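Local coordinates for protein dual oxidase maturation factor 1 (Mus musculus, PDB 6WXU) that probably supports the maturation of dual oxidase DUOX1 and its transport from the endoplasmic reticulum to the plasma membrane, at residues T245-P249 / A250-T254. Residues are numbered along the deposited sequence; the frame is centred on the assembly and turned at random.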
ATOM      1  N   THR B 245     -23.598 -23.121  -9.591  1.00 48.87           N
ATOM      2  CA  THR B 245     -23.993 -22.649  -8.275  1.00 48.87           C
ATOM      3  C   THR B 245     -25.504 -22.735  -8.125  1.00 48.87           C
ATOM      4  O   THR B 245     -26.249 -22.412  -9.053  1.00 48.87           O
ATOM      5  CB  THR B 245     -23.536 -21.211  -8.042  1.00 48.87           C
ATOM      6  OG1 THR B 245     -24.247 -20.341  -8.925  1.00 48.87           O
ATOM      7  CG2 THR B 245     -22.055 -21.082  -8.303  1.00 48.87           C
ATOM      8  N   HIS B 246     -25.947 -23.177  -6.951  1.00 48.77           N
ATOM      9  CA  HIS B 246     -27.366 -23.222  -6.628  1.00 48.77           C
ATOM     10  C   HIS B 246     -27.607 -22.542  -5.288  1.00 48.77           C
ATOM     11  O   HIS B 246     -26.695 -21.933  -4.729  1.00 48.77           O
ATOM     12  CB  HIS B 246     -27.864 -24.662  -6.607  1.00 48.77           C
ATOM     13  CG  HIS B 246     -26.972 -25.593  -5.852  1.00 48.77           C
ATOM     14  ND1 HIS B 246     -26.273 -26.611  -6.462  1.00 48.77           N
ATOM     15  CD2 HIS B 246     -26.659 -25.659  -4.536  1.00 48.77           C
ATOM     16  CE1 HIS B 246     -25.570 -27.265  -5.554  1.00 48.77           C
ATOM     17  NE2 HIS B 246     -25.788 -26.707  -4.378  1.00 48.77           N
ATOM     18  N   HIS B 247     -28.822 -22.640  -4.760  1.00 49.39           N
ATOM     19  CA  HIS B 247     -29.168 -21.949  -3.528  1.00 49.39           C
ATOM     20  C   HIS B 247     -28.595 -22.681  -2.326  1.00 49.39           C
ATOM     21  O   HIS B 247     -28.802 -23.885  -2.165  1.00 49.39           O
ATOM     22  CB  HIS B 247     -30.681 -21.825  -3.396  1.00 49.39           C
ATOM     23  CG  HIS B 247     -31.277 -20.790  -4.292  1.00 49.39           C
ATOM     24  ND1 HIS B 247     -32.367 -21.040  -5.095  1.00 49.39           N
ATOM     25  CD2 HIS B 247     -30.934 -19.500  -4.513  1.00 49.39           C
ATOM     26  CE1 HIS B 247     -32.670 -19.948  -5.772  1.00 49.39           C
ATOM     27  NE2 HIS B 247     -31.816 -18.999  -5.436  1.00 49.39           N
ATOM     28  N   GLY B 248     -27.890 -21.947  -1.474  1.00 47.33           N
ATOM     29  CA  GLY B 248     -27.211 -22.537  -0.349  1.00 47.33           C
ATOM     30  C   GLY B 248     -28.114 -22.749   0.842  1.00 47.33           C
ATOM     31  O   GLY B 248     -29.333 -22.596   0.764  1.00 47.33           O
ATOM     32  N   PRO B 249     -27.525 -23.122   1.979  1.00 46.73           N
ATOM     33  CA  PRO B 249     -28.340 -23.344   3.178  1.00 46.73           C
ATOM     34  C   PRO B 249     -28.906 -22.073   3.781  1.00 46.73           C
ATOM     35  O   PRO B 249     -29.994 -22.124   4.363  1.00 46.73           O
ATOM     36  CB  PRO B 249     -27.364 -24.032   4.140  1.00 46.73           C
ATOM     37  CG  PRO B 249     -26.308 -24.594   3.270  1.00 46.73           C
ATOM     38  CD  PRO B 249     -26.155 -23.614   2.157  1.00 46.73           C
ATOM     39  N   ALA B 250     -28.213 -20.939   3.676  1.00 46.11           N
ATOM     40  CA  ALA B 250     -28.728 -19.719   4.290  1.00 46.11           C
ATOM     41  C   ALA B 250     -30.029 -19.279   3.640  1.00 46.11           C
ATOM     42  O   ALA B 250     -30.908 -18.733   4.315  1.00 46.11           O
ATOM     43  CB  ALA B 250     -27.690 -18.607   4.213  1.00 46.11           C
ATOM     44  N   PHE B 251     -30.178 -19.530   2.342  1.00 48.46           N
ATOM     45  CA  PHE B 251     -31.416 -19.197   1.651  1.00 48.46           C
ATOM     46  C   PHE B 251     -32.598 -19.948   2.253  1.00 48.46           C
ATOM     47  O   PHE B 251     -33.603 -19.345   2.647  1.00 48.46           O
ATOM     48  CB  PHE B 251     -31.262 -19.513   0.166  1.00 48.46           C
ATOM     49  CG  PHE B 251     -32.341 -18.945  -0.697  1.00 48.46           C
ATOM     50  CD1 PHE B 251     -32.224 -17.675  -1.223  1.00 48.46           C
ATOM     51  CD2 PHE B 251     -33.464 -19.687  -0.997  1.00 48.46           C
ATOM     52  CE1 PHE B 251     -33.212 -17.155  -2.022  1.00 48.46           C
ATOM     53  CE2 PHE B 251     -34.452 -19.171  -1.795  1.00 48.46           C
ATOM     54  CZ  PHE B 251     -34.326 -17.904  -2.307  1.00 48.46           C
ATOM     55  N   TRP B 252     -32.485 -21.272   2.352  1.00 50.69           N
ATOM     56  CA  TRP B 252     -33.599 -22.068   2.848  1.00 50.69           C
ATOM     57  C   TRP B 252     -33.817 -21.875   4.340  1.00 50.69           C
ATOM     58  O   TRP B 252     -34.951 -21.979   4.817  1.00 50.69           O
ATOM     59  CB  TRP B 252     -33.365 -23.540   2.532  1.00 50.69           C
ATOM     60  CG  TRP B 252     -33.109 -23.799   1.089  1.00 50.69           C
ATOM     61  CD1 TRP B 252     -31.943 -24.218   0.533  1.00 50.69           C
ATOM     62  CD2 TRP B 252     -34.037 -23.650   0.014  1.00 50.69           C
ATOM     63  NE1 TRP B 252     -32.087 -24.346  -0.824  1.00 50.69           N
ATOM     64  CE2 TRP B 252     -33.366 -24.001  -1.167  1.00 50.69           C
ATOM     65  CE3 TRP B 252     -35.373 -23.255  -0.064  1.00 50.69           C
ATOM     66  CZ2 TRP B 252     -33.982 -23.971  -2.409  1.00 50.69           C
ATOM     67  CZ3 TRP B 252     -35.982 -23.224  -1.297  1.00 50.69           C
ATOM     68  CH2 TRP B 252     -35.288 -23.580  -2.453  1.00 50.69           C
ATOM     69  N   ILE B 253     -32.756 -21.590   5.093  1.00 51.32           N
ATOM     70  CA  ILE B 253     -32.916 -21.300   6.511  1.00 51.32           C
ATOM     71  C   ILE B 253     -33.727 -20.025   6.706  1.00 51.32           C
ATOM     72  O   ILE B 253     -34.635 -19.972   7.545  1.00 51.32           O
ATOM     73  CB  ILE B 253     -31.541 -21.209   7.189  1.00 51.32           C
ATOM     74  CG1 ILE B 253     -30.953 -22.604   7.379  1.00 51.32           C
ATOM     75  CG2 ILE B 253     -31.652 -20.507   8.507  1.00 51.32           C
ATOM     76  CD1 ILE B 253     -31.799 -23.500   8.244  1.00 51.32           C
ATOM     77  N   THR B 254     -33.414 -18.980   5.936  1.00 52.22           N
ATOM     78  CA  THR B 254     -34.188 -17.746   6.021  1.00 52.22           C
ATOM     79  C   THR B 254     -35.635 -17.977   5.614  1.00 52.22           C
ATOM     80  O   THR B 254     -36.556 -17.444   6.242  1.00 52.22           O
ATOM     81  CB  THR B 254     -33.553 -16.668   5.150  1.00 52.22           C
ATOM     82  OG1 THR B 254     -32.222 -16.415   5.608  1.00 52.22           O
ATOM     83  CG2 THR B 254     -34.350 -15.389   5.224  1.00 52.22           C
TER
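The first side-chain torsions of H247 (chi1 -75°) and F251 (chi1 -167°) bring their rings together: CG of H247 lies anti to the carbonyl carbon, while CG of F251 is swung anti to the backbone N. The two rings then lie face to face, with centroids 4.2 Å apart. Planes only 11° from parallel, and H247 CD2 placed over the centre of the F251 ring, identify a true stack rather than an edge contact; the closest approach is 4.0 Å, from H247 CD2 to F251 CD1. W252 closes the group differently. The imidazole of H247 turns its edge to the face of the six-membered indole ring, the planes being nearly perpendicular and the centroids 5.9 Å apart, an offset edge-to-face pair. H247 CB also packs on the indole, 3.9 Å from W252 NE1. H247, F251 and W252 thus form an aromatic cluster, and helix 203-224 supports its F251 member through L221.

Between H247 and P249 the backbone passes from strand to helix. G248 takes the N-cap position, and P249 O receives an i to i+4 bond from I253 N at 2.9 Å with a nearly straight approach. At the next residue, A250 O is gripped twice, by T254 N and by T254 OG1 (each 3.0 Å), which arrive from opposite faces of its carbonyl plane; this fixes the T254 hydroxyl against the helix backbone.

Backbone bonds from H246 to V78 and G248 to W76 tie the incoming segment to the same chain, where strand 245-247 borders strand 77-86 of the antiparallel sheet. The arrangement is a strand-to-helix junction with an N-cap glycine and a first-turn proline, joining the sheet of the predicted extracellular region to helix 249-273, the last predicted transmembrane helix of this DUOXA-family protein.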